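Local coordinates for protein EvdO2 (Micromonospora carbonacea, PDB 4XAB) that probably catalyses an oxidative cyclization in orthosomycin antibiotic biosynthesis, as a metal-dependent oxygenase of the phytanoyl-CoA dioxygenase family, at residues A[24-29]-A[206-211]; A[145-150]-A[228-233]. One frame throughout, in Å; residues are numbered along the deposited sequence. Where two conformers were deposited one is given.

Contact 1 of 2, residues A[24-29]-A[206-211]; sequences AILPQV and AVVHDF
L26 and V208 meet on the face of an antiparallel strand pair that also carries A24 and A206, the leucine methyl CD1 lying 3.6 Å from V208 CG2, with the two side chains running at a slant to each other. V208 has CG1 anti to the backbone N (chi1 -176°), which leaves CG2 beside the N and turned to L26. On the same face V29, already past the end of its strand, brings CG1 within 3.7 Å of A206 CB in one of its two conformers, so this touch is doubtful. The reverse face carries a lighter contact: I25 and V207 run alongside each other off the sheet, with CG1 of I25 4.0 Å from CG1 of V207. Four backbone bonds fix this register. A24 and V208 form one hydrogen-bonded pair, in which V208 N gives a bond of 2.9 Å to A24 O and A24 N returns a more bent one to V208 O. L26 and A206 form the other, with L26 N reaching A206 O at 2.8 Å in a nearly straight bond (173° at the hydrogen) and A206 N returning a bond to L26 O. Between them, at the non-hydrogen-bonded I25–V207 pair, V207 CA adds a CA-H...O contact to A24 O. Helix 89-102 covers the L26–V208 face, I97 touching L26 while F101 meets V208; R93 of this helix also bonds to V29 O. V207 faces the other way, onto L160 and Y162 of strand 160-162, and strand 139-149 pairs with 206-210 along its second edge, so that strand 23-26 extends the sheet beyond 206-210.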
ATOM      1  N   ALA A  24      -7.361   2.603   9.086  1.00 14.00           N
ATOM      2  CA  ALA A  24      -8.712   2.069   9.292  1.00 14.02           C
ATOM      3  C   ALA A  24      -8.904   0.837   8.465  1.00 12.72           C
ATOM      4  O   ALA A  24      -8.341   0.722   7.375  1.00 15.08           O
ATOM      5  CB  ALA A  24      -9.751   3.102   8.936  1.00 18.21           C
ATOM      6  N   ILE A  25      -9.708  -0.079   8.988  1.00 15.50           N
ATOM      7  CA  ILE A  25     -10.076  -1.286   8.279  1.00 15.47           C
ATOM      8  C   ILE A  25     -11.459  -1.139   7.676  1.00 15.08           C
ATOM      9  O   ILE A  25     -12.399  -0.744   8.366  1.00 17.45           O
ATOM     10  CB  ILE A  25     -10.084  -2.510   9.211  1.00 18.78           C
ATOM     11  CG1 ILE A  25      -8.662  -2.842   9.657  1.00 22.08           C
ATOM     12  CG2 ILE A  25     -10.736  -3.701   8.507  1.00 25.20           C
ATOM     13  CD1 ILE A  25      -8.596  -4.063  10.571  1.00 23.16           C
ATOM     14  N   LEU A  26     -11.565  -1.448   6.391  1.00 14.92           N
ATOM     15  CA  LEU A  26     -12.853  -1.486   5.710  1.00 15.57           C
ATOM     16  C   LEU A  26     -13.108  -2.922   5.281  1.00 13.57           C
ATOM     17  O   LEU A  26     -12.442  -3.416   4.377  1.00 16.03           O
ATOM     18  CB  LEU A  26     -12.842  -0.563   4.510  1.00 16.88           C
ATOM     19  CG  LEU A  26     -12.307   0.846   4.742  1.00 18.80           C
ATOM     20  CD1 LEU A  26     -12.255   1.610   3.433  1.00 23.90           C
ATOM     21  CD2 LEU A  26     -13.179   1.549   5.755  1.00 19.26           C
ATOM     22  N   PRO A  27     -14.074  -3.593   5.921  1.00 15.63           N
ATOM     23  CA  PRO A  27     -14.224  -5.034   5.696  1.00 18.42           C
ATOM     24  C   PRO A  27     -14.497  -5.442   4.248  1.00 17.70           C
ATOM     25  O   PRO A  27     -14.031  -6.505   3.833  1.00 16.66           O
ATOM     26  CB  PRO A  27     -15.415  -5.400   6.587  1.00 22.14           C
ATOM     27  CG  PRO A  27     -15.349  -4.411   7.693  1.00 21.07           C
ATOM     28  CD  PRO A  27     -14.927  -3.118   7.031  1.00 15.06           C
ATOM     29  N   GLN A  28     -15.229  -4.631   3.493  1.00 15.49           N
ATOM     30  CA  GLN A  28     -15.559  -5.005   2.127  1.00 14.29           C
ATOM     31  C   GLN A  28     -15.672  -3.773   1.228  1.00 16.84           C
ATOM     32  O   GLN A  28     -16.749  -3.192   1.093  1.00 20.49           O
ATOM     33  CB  GLN A  28     -16.869  -5.803   2.093  1.00 18.63           C
ATOM     34  CG  GLN A  28     -17.253  -6.312   0.696  1.00 23.15           C
ATOM     35  CD  GLN A  28     -17.214  -7.829   0.567  1.00 22.84           C
ATOM     36  OE1 GLN A  28     -17.783  -8.550   1.384  1.00 22.01           O
ATOM     37  NE2 GLN A  28     -16.527  -8.322  -0.472  1.00 20.98           N
ATOM     38  N   VAL A  29     -14.569  -3.362   0.620  1.00 15.41           N
ATOM     39  CA  VAL A  29     -14.595  -2.184  -0.244  0.65 13.14           C
ATOM     40  C   VAL A  29     -14.772  -2.597  -1.714  1.00 19.12           C
ATOM     41  O   VAL A  29     -15.156  -1.787  -2.548  1.00 19.34           O
ATOM     42  CB  VAL A  29     -13.319  -1.325  -0.070  0.65 16.87           C
ATOM     43  CG1 VAL A  29     -12.143  -1.935  -0.812  0.65 22.98           C
ATOM     44  CG2 VAL A  29     -13.559   0.108  -0.560  0.65 15.10           C
ATOM     45  N   ALA A 206     -10.134  -3.818   2.781  1.00 11.17           N
ATOM     46  CA  ALA A 206      -9.025  -2.885   2.579  1.00 12.86           C
ATOM     47  C   ALA A 206      -8.576  -2.296   3.880  1.00 10.80           C
ATOM     48  O   ALA A 206      -9.334  -2.219   4.846  1.00 13.17           O
ATOM     49  CB  ALA A 206      -9.408  -1.754   1.615  1.00 13.06           C
ATOM     50  N   VAL A 207      -7.321  -1.854   3.898  1.00 11.15           N
ATOM     51  CA  VAL A 207      -6.861  -1.001   4.960  1.00 12.99           C
ATOM     52  C   VAL A 207      -6.512   0.333   4.322  1.00 10.92           C
ATOM     53  O   VAL A 207      -6.088   0.407   3.153  1.00 12.75           O
ATOM     54  CB  VAL A 207      -5.644  -1.586   5.719  1.00 16.96           C
ATOM     55  CG1 VAL A 207      -6.079  -2.768   6.571  1.00 21.83           C
ATOM     56  CG2 VAL A 207      -4.571  -2.005   4.752  1.00 18.31           C
ATOM     57  N   VAL A 208      -6.771   1.375   5.086  1.00 11.40           N
ATOM     58  CA  VAL A 208      -6.496   2.750   4.659  1.00 11.69           C
ATOM     59  C   VAL A 208      -5.497   3.369   5.630  1.00 13.17           C
ATOM     60  O   VAL A 208      -5.701   3.284   6.829  1.00 16.29           O
ATOM     61  CB  VAL A 208      -7.789   3.579   4.650  1.00 13.84           C
ATOM     62  CG1 VAL A 208      -7.527   4.983   4.109  1.00 12.29           C
ATOM     63  CG2 VAL A 208      -8.878   2.854   3.836  1.00 15.12           C
ATOM     64  N   HIS A 209      -4.421   3.994   5.146  1.00 13.03           N
ATOM     65  CA  HIS A 209      -3.525   4.665   6.090  1.00 12.87           C
ATOM     66  C   HIS A 209      -2.957   5.962   5.559  1.00 10.34           C
ATOM     67  O   HIS A 209      -2.710   6.127   4.360  1.00 14.49           O
ATOM     68  CB  HIS A 209      -2.353   3.762   6.533  1.00 14.25           C
ATOM     69  CG  HIS A 209      -1.477   3.280   5.417  1.00 16.17           C
ATOM     70  ND1 HIS A 209      -1.665   2.058   4.803  1.00 17.67           N
ATOM     71  CD2 HIS A 209      -0.385   3.832   4.833  1.00 18.82           C
ATOM     72  CE1 HIS A 209      -0.744   1.894   3.871  1.00 17.96           C
ATOM     73  NE2 HIS A 209       0.050   2.949   3.874  1.00 21.09           N
ATOM     74  N   ASP A 210      -2.744   6.861   6.503  1.00 11.18           N
ATOM     75  CA  ASP A 210      -2.142   8.171   6.246  1.00 11.27           C
ATOM     76  C   ASP A 210      -0.696   8.051   5.748  1.00 15.13           C
ATOM     77  O   ASP A 210      -0.005   7.083   6.050  1.00 12.46           O
ATOM     78  CB  ASP A 210      -2.196   9.009   7.526  1.00 11.73           C
ATOM     79  CG  ASP A 210      -1.743  10.444   7.311  1.00 20.96           C
ATOM     80  OD1 ASP A 210      -0.555  10.765   7.555  1.00 17.30           O
ATOM     81  OD2 ASP A 210      -2.581  11.250   6.885  1.00 20.26           O
ATOM     82  N   PHE A 211      -0.241   9.040   4.986  1.00 12.83           N
ATOM     83  CA  PHE A 211       1.136   9.068   4.520  1.00 14.70           C
ATOM     84  C   PHE A 211       2.156   8.973   5.659  1.00 15.93           C
ATOM     85  O   PHE A 211       3.305   8.570   5.433  1.00 17.98           O
ATOM     86  CB  PHE A 211       1.394  10.352   3.718  1.00 16.54           C
ATOM     87  CG  PHE A 211       0.906  10.301   2.297  1.00 13.48           C
ATOM     88  CD1 PHE A 211       0.419   9.131   1.748  1.00 21.84           C
ATOM     89  CD2 PHE A 211       0.941  11.445   1.510  1.00 15.77           C
ATOM     90  CE1 PHE A 211      -0.025   9.093   0.431  1.00 22.84           C
ATOM     91  CE2 PHE A 211       0.511  11.408   0.193  1.00 20.68           C
ATOM     92  CZ  PHE A 211       0.023  10.232  -0.342  1.00 24.40           C
TER

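Contact 2 of 2, residues A[145-150]-A[228-233]; sequences SIWTTL and AYVLVF
The indole of W147 receives the methyl of A228 over one face: A228 CB stands 3.7 Å from the centroid of the five-membered ring, 23° off the normal, a CH-pi contact from the diagonally placed residue. V230, directly across from W147, approaches the ring obliquely, its CG2 3.4 Å from W147 CD1. With CG anti to the backbone N (chi1 -169°), the indole reaches along the sheet to A228. Replacing W147 with an alanine is likely to strip A228 CB and V230 CG2 of their aromatic cover and open a gap beside them. On the opposite face of the sheet, I146 CD1 meets the F233 ring obliquely, 4.0 Å from F233 CE1. The backbones pair through I146 with L231 and T148 with Y229, each contributing two bonds of 2.8 Å. One water donates to I146 O and Y229 O and also bonds T148 OG1, which has a second partner in H90 NE2 of helix 89-102. Strands 206-210 and 110-118 flank the pair. The face with S145, W147 and V230 looks into the barrel: the side chain of S145 is about 6 Å from the nickel, bound by H129, D131 and H215, and that of W147 about 4 Å from an imidazole, probably from the crystallisation liquor. This is the antiparallel core of a double-stranded beta-helix (cupin) fold, with the metal site inside.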
ATOM      1  N   SER A 145      -3.376   6.039   1.483  1.00 12.53           N
ATOM      2  CA  SER A 145      -3.369   4.863   0.622  1.00 10.25           C
ATOM      3  C   SER A 145      -4.521   3.945   1.007  1.00 12.06           C
ATOM      4  O   SER A 145      -4.791   3.771   2.185  1.00 13.77           O
ATOM      5  CB  SER A 145      -2.062   4.086   0.757  1.00 15.84           C
ATOM      6  OG  SER A 145      -0.977   4.864   0.282  1.00 19.77           O
ATOM      7  N   ILE A 146      -5.158   3.358   0.001  1.00 12.08           N
ATOM      8  CA  ILE A 146      -6.215   2.360   0.190  1.00 11.64           C
ATOM      9  C   ILE A 146      -5.732   1.060  -0.441  1.00 12.53           C
ATOM     10  O   ILE A 146      -5.606   0.946  -1.669  1.00 13.78           O
ATOM     11  CB  ILE A 146      -7.556   2.824  -0.433  1.00 13.42           C
ATOM     12  CG1 ILE A 146      -8.016   4.127   0.213  1.00 12.79           C
ATOM     13  CG2 ILE A 146      -8.632   1.785  -0.212  1.00 13.66           C
ATOM     14  CD1 ILE A 146      -9.239   4.774  -0.464  1.00 17.06           C
ATOM     15  N   TRP A 147      -5.416   0.110   0.436  1.00 13.69           N
ATOM     16  CA  TRP A 147      -4.814  -1.180   0.129  1.00 13.12           C
ATOM     17  C   TRP A 147      -5.930  -2.215   0.082  1.00 12.67           C
ATOM     18  O   TRP A 147      -6.380  -2.652   1.132  1.00 15.53           O
ATOM     19  CB  TRP A 147      -3.788  -1.505   1.230  1.00 17.97           C
ATOM     20  CG  TRP A 147      -2.815  -2.665   1.084  1.00 22.15           C
ATOM     21  CD1 TRP A 147      -1.546  -2.619   0.560  1.00 21.00           C
ATOM     22  CD2 TRP A 147      -2.987  -4.003   1.587  1.00 27.51           C
ATOM     23  NE1 TRP A 147      -0.946  -3.857   0.661  1.00 28.57           N
ATOM     24  CE2 TRP A 147      -1.806  -4.720   1.287  1.00 30.16           C
ATOM     25  CE3 TRP A 147      -4.029  -4.666   2.242  1.00 22.80           C
ATOM     26  CZ2 TRP A 147      -1.642  -6.074   1.618  1.00 31.27           C
ATOM     27  CZ3 TRP A 147      -3.861  -6.018   2.572  1.00 23.55           C
ATOM     28  CH2 TRP A 147      -2.678  -6.699   2.259  1.00 26.45           C
ATOM     29  N   THR A 148      -6.397  -2.570  -1.114  1.00 14.73           N
ATOM     30  CA  THR A 148      -7.501  -3.534  -1.249  1.00 16.59           C
ATOM     31  C   THR A 148      -6.911  -4.903  -1.523  1.00 14.73           C
ATOM     32  O   THR A 148      -6.140  -5.061  -2.473  1.00 20.10           O
ATOM     33  CB  THR A 148      -8.463  -3.171  -2.400  1.00 14.91           C
ATOM     34  OG1 THR A 148      -9.046  -1.884  -2.167  1.00 16.99           O
ATOM     35  CG2 THR A 148      -9.571  -4.232  -2.552  1.00 16.38           C
ATOM     36  N   THR A 149      -7.256  -5.894  -0.711  1.00 14.86           N
ATOM     37  CA  THR A 149      -6.664  -7.210  -0.919  1.00 15.34           C
ATOM     38  C   THR A 149      -7.560  -8.046  -1.825  1.00 16.70           C
ATOM     39  O   THR A 149      -8.785  -7.930  -1.783  1.00 16.39           O
ATOM     40  CB  THR A 149      -6.412  -7.936   0.417  1.00 12.49           C
ATOM     41  OG1 THR A 149      -5.709  -9.156   0.178  1.00 19.18           O
ATOM     42  CG2 THR A 149      -7.731  -8.228   1.164  1.00 15.45           C
ATOM     43  N   LEU A 150      -6.938  -8.866  -2.670  1.00 16.57           N
ATOM     44  CA  LEU A 150      -7.669  -9.775  -3.551  1.00 17.50           C
ATOM     45  C   LEU A 150      -7.796 -11.148  -2.914  1.00 16.12           C
ATOM     46  O   LEU A 150      -8.528 -12.012  -3.405  1.00 18.62           O
ATOM     47  CB  LEU A 150      -6.967  -9.913  -4.908  1.00 19.61           C
ATOM     48  CG  LEU A 150      -6.663  -8.654  -5.708  1.00 25.36           C
ATOM     49  CD1 LEU A 150      -6.320  -9.016  -7.160  1.00 26.30           C
ATOM     50  CD2 LEU A 150      -7.820  -7.670  -5.634  1.00 30.05           C
ATOM     51  N   ALA A 228      -2.515  -7.430  -3.676  1.00 18.48           N
ATOM     52  CA  ALA A 228      -3.165  -6.218  -3.202  1.00 17.60           C
ATOM     53  C   ALA A 228      -3.184  -5.210  -4.326  1.00 21.61           C
ATOM     54  O   ALA A 228      -2.269  -5.168  -5.151  1.00 20.27           O
ATOM     55  CB  ALA A 228      -2.441  -5.648  -1.977  1.00 18.41           C
ATOM     56  N   TYR A 229      -4.244  -4.413  -4.375  1.00 19.73           N
ATOM     57  CA  TYR A 229      -4.343  -3.316  -5.317  1.00 18.08           C
ATOM     58  C   TYR A 229      -4.422  -2.050  -4.489  1.00 15.96           C
ATOM     59  O   TYR A 229      -5.321  -1.896  -3.659  1.00 17.20           O
ATOM     60  CB  TYR A 229      -5.560  -3.464  -6.224  1.00 19.64           C
ATOM     61  CG  TYR A 229      -5.795  -2.299  -7.159  1.00 21.79           C
ATOM     62  CD1 TYR A 229      -4.857  -1.958  -8.126  1.00 28.06           C
ATOM     63  CD2 TYR A 229      -6.967  -1.557  -7.096  1.00 24.24           C
ATOM     64  CE1 TYR A 229      -5.073  -0.906  -8.991  1.00 32.79           C
ATOM     65  CE2 TYR A 229      -7.192  -0.500  -7.964  1.00 28.06           C
ATOM     66  CZ  TYR A 229      -6.244  -0.182  -8.907  1.00 31.43           C
ATOM     67  OH  TYR A 229      -6.453   0.866  -9.774  1.00 37.35           O
ATOM     68  N   VAL A 230      -3.457  -1.164  -4.685  1.00 15.41           N
ATOM     69  CA  VAL A 230      -3.331   0.001  -3.827  1.00 17.86           C
ATOM     70  C   VAL A 230      -3.688   1.247  -4.616  1.00 18.36           C
ATOM     71  O   VAL A 230      -3.186   1.456  -5.719  1.00 19.45           O
ATOM     72  CB  VAL A 230      -1.893   0.144  -3.258  1.00 18.08           C
ATOM     73  CG1 VAL A 230      -1.826   1.324  -2.314  1.00 22.95           C
ATOM     74  CG2 VAL A 230      -1.468  -1.133  -2.534  1.00 21.15           C
ATOM     75  N   LEU A 231      -4.567   2.071  -4.059  1.00 16.99           N
ATOM     76  CA  LEU A 231      -4.858   3.368  -4.649  1.00 12.93           C
ATOM     77  C   LEU A 231      -4.357   4.440  -3.708  1.00 13.57           C
ATOM     78  O   LEU A 231      -4.616   4.401  -2.510  1.00 14.36           O
ATOM     79  CB  LEU A 231      -6.354   3.525  -4.902  1.00 16.66           C
ATOM     80  CG  LEU A 231      -6.880   2.741  -6.098  1.00 18.97           C
ATOM     81  CD1 LEU A 231      -8.407   2.682  -6.043  1.00 19.22           C
ATOM     82  CD2 LEU A 231      -6.401   3.409  -7.393  1.00 20.88           C
ATOM     83  N   VAL A 232      -3.594   5.375  -4.256  1.00 15.67           N
ATOM     84  CA  VAL A 232      -3.071   6.497  -3.500  1.00 12.42           C
ATOM     85  C   VAL A 232      -3.806   7.770  -3.894  1.00 12.91           C
ATOM     86  O   VAL A 232      -3.980   8.030  -5.063  1.00 18.07           O
ATOM     87  CB  VAL A 232      -1.573   6.658  -3.752  1.00 15.10           C
ATOM     88  CG1 VAL A 232      -1.059   7.925  -3.091  1.00 17.77           C
ATOM     89  CG2 VAL A 232      -0.846   5.411  -3.255  1.00 17.32           C
ATOM     90  N   PHE A 233      -4.281   8.517  -2.903  1.00 15.25           N
ATOM     91  CA  PHE A 233      -4.982   9.776  -3.126  1.00 14.22           C
ATOM     92  C   PHE A 233      -4.262  10.850  -2.340  1.00 17.23           C
ATOM     93  O   PHE A 233      -3.948  10.654  -1.160  1.00 16.38           O
ATOM     94  CB  PHE A 233      -6.454   9.683  -2.684  1.00 17.86           C
ATOM     95  CG  PHE A 233      -7.282   8.746  -3.526  1.00 14.60           C
ATOM     96  CD1 PHE A 233      -7.493   7.424  -3.132  1.00 14.90           C
ATOM     97  CD2 PHE A 233      -7.839   9.178  -4.720  1.00 14.86           C
ATOM     98  CE1 PHE A 233      -8.251   6.574  -3.914  1.00 15.20           C
ATOM     99  CE2 PHE A 233      -8.595   8.326  -5.505  1.00 18.94           C
ATOM    100  CZ  PHE A 233      -8.798   7.013  -5.097  1.00 17.71           C
TER
HETATM  101  O   HOH W   1      -7.440  -0.022  -3.472  1.00 19.19           O

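Both contacts are buried antiparallel pairings in one curled sheet, joined where strand 206-210 of contact 1 borders strand 139-149 of contact 2. Probable backbone bonds make the seam, from W147 N to V207 O (2.8 Å) and from S145 N to H209 O. Contact 2 is the longer and more central, burying 495 Å² against 325 Å². Contact 1 adds a short N-terminal strand and includes the partly exposed I25. Its side-chain contacts are wholly aliphatic, whereas contact 2 brings in aromatic rings and a bound water. The two share helix 89-102 over one face; on the other, contact 2 comes nearer the nickel.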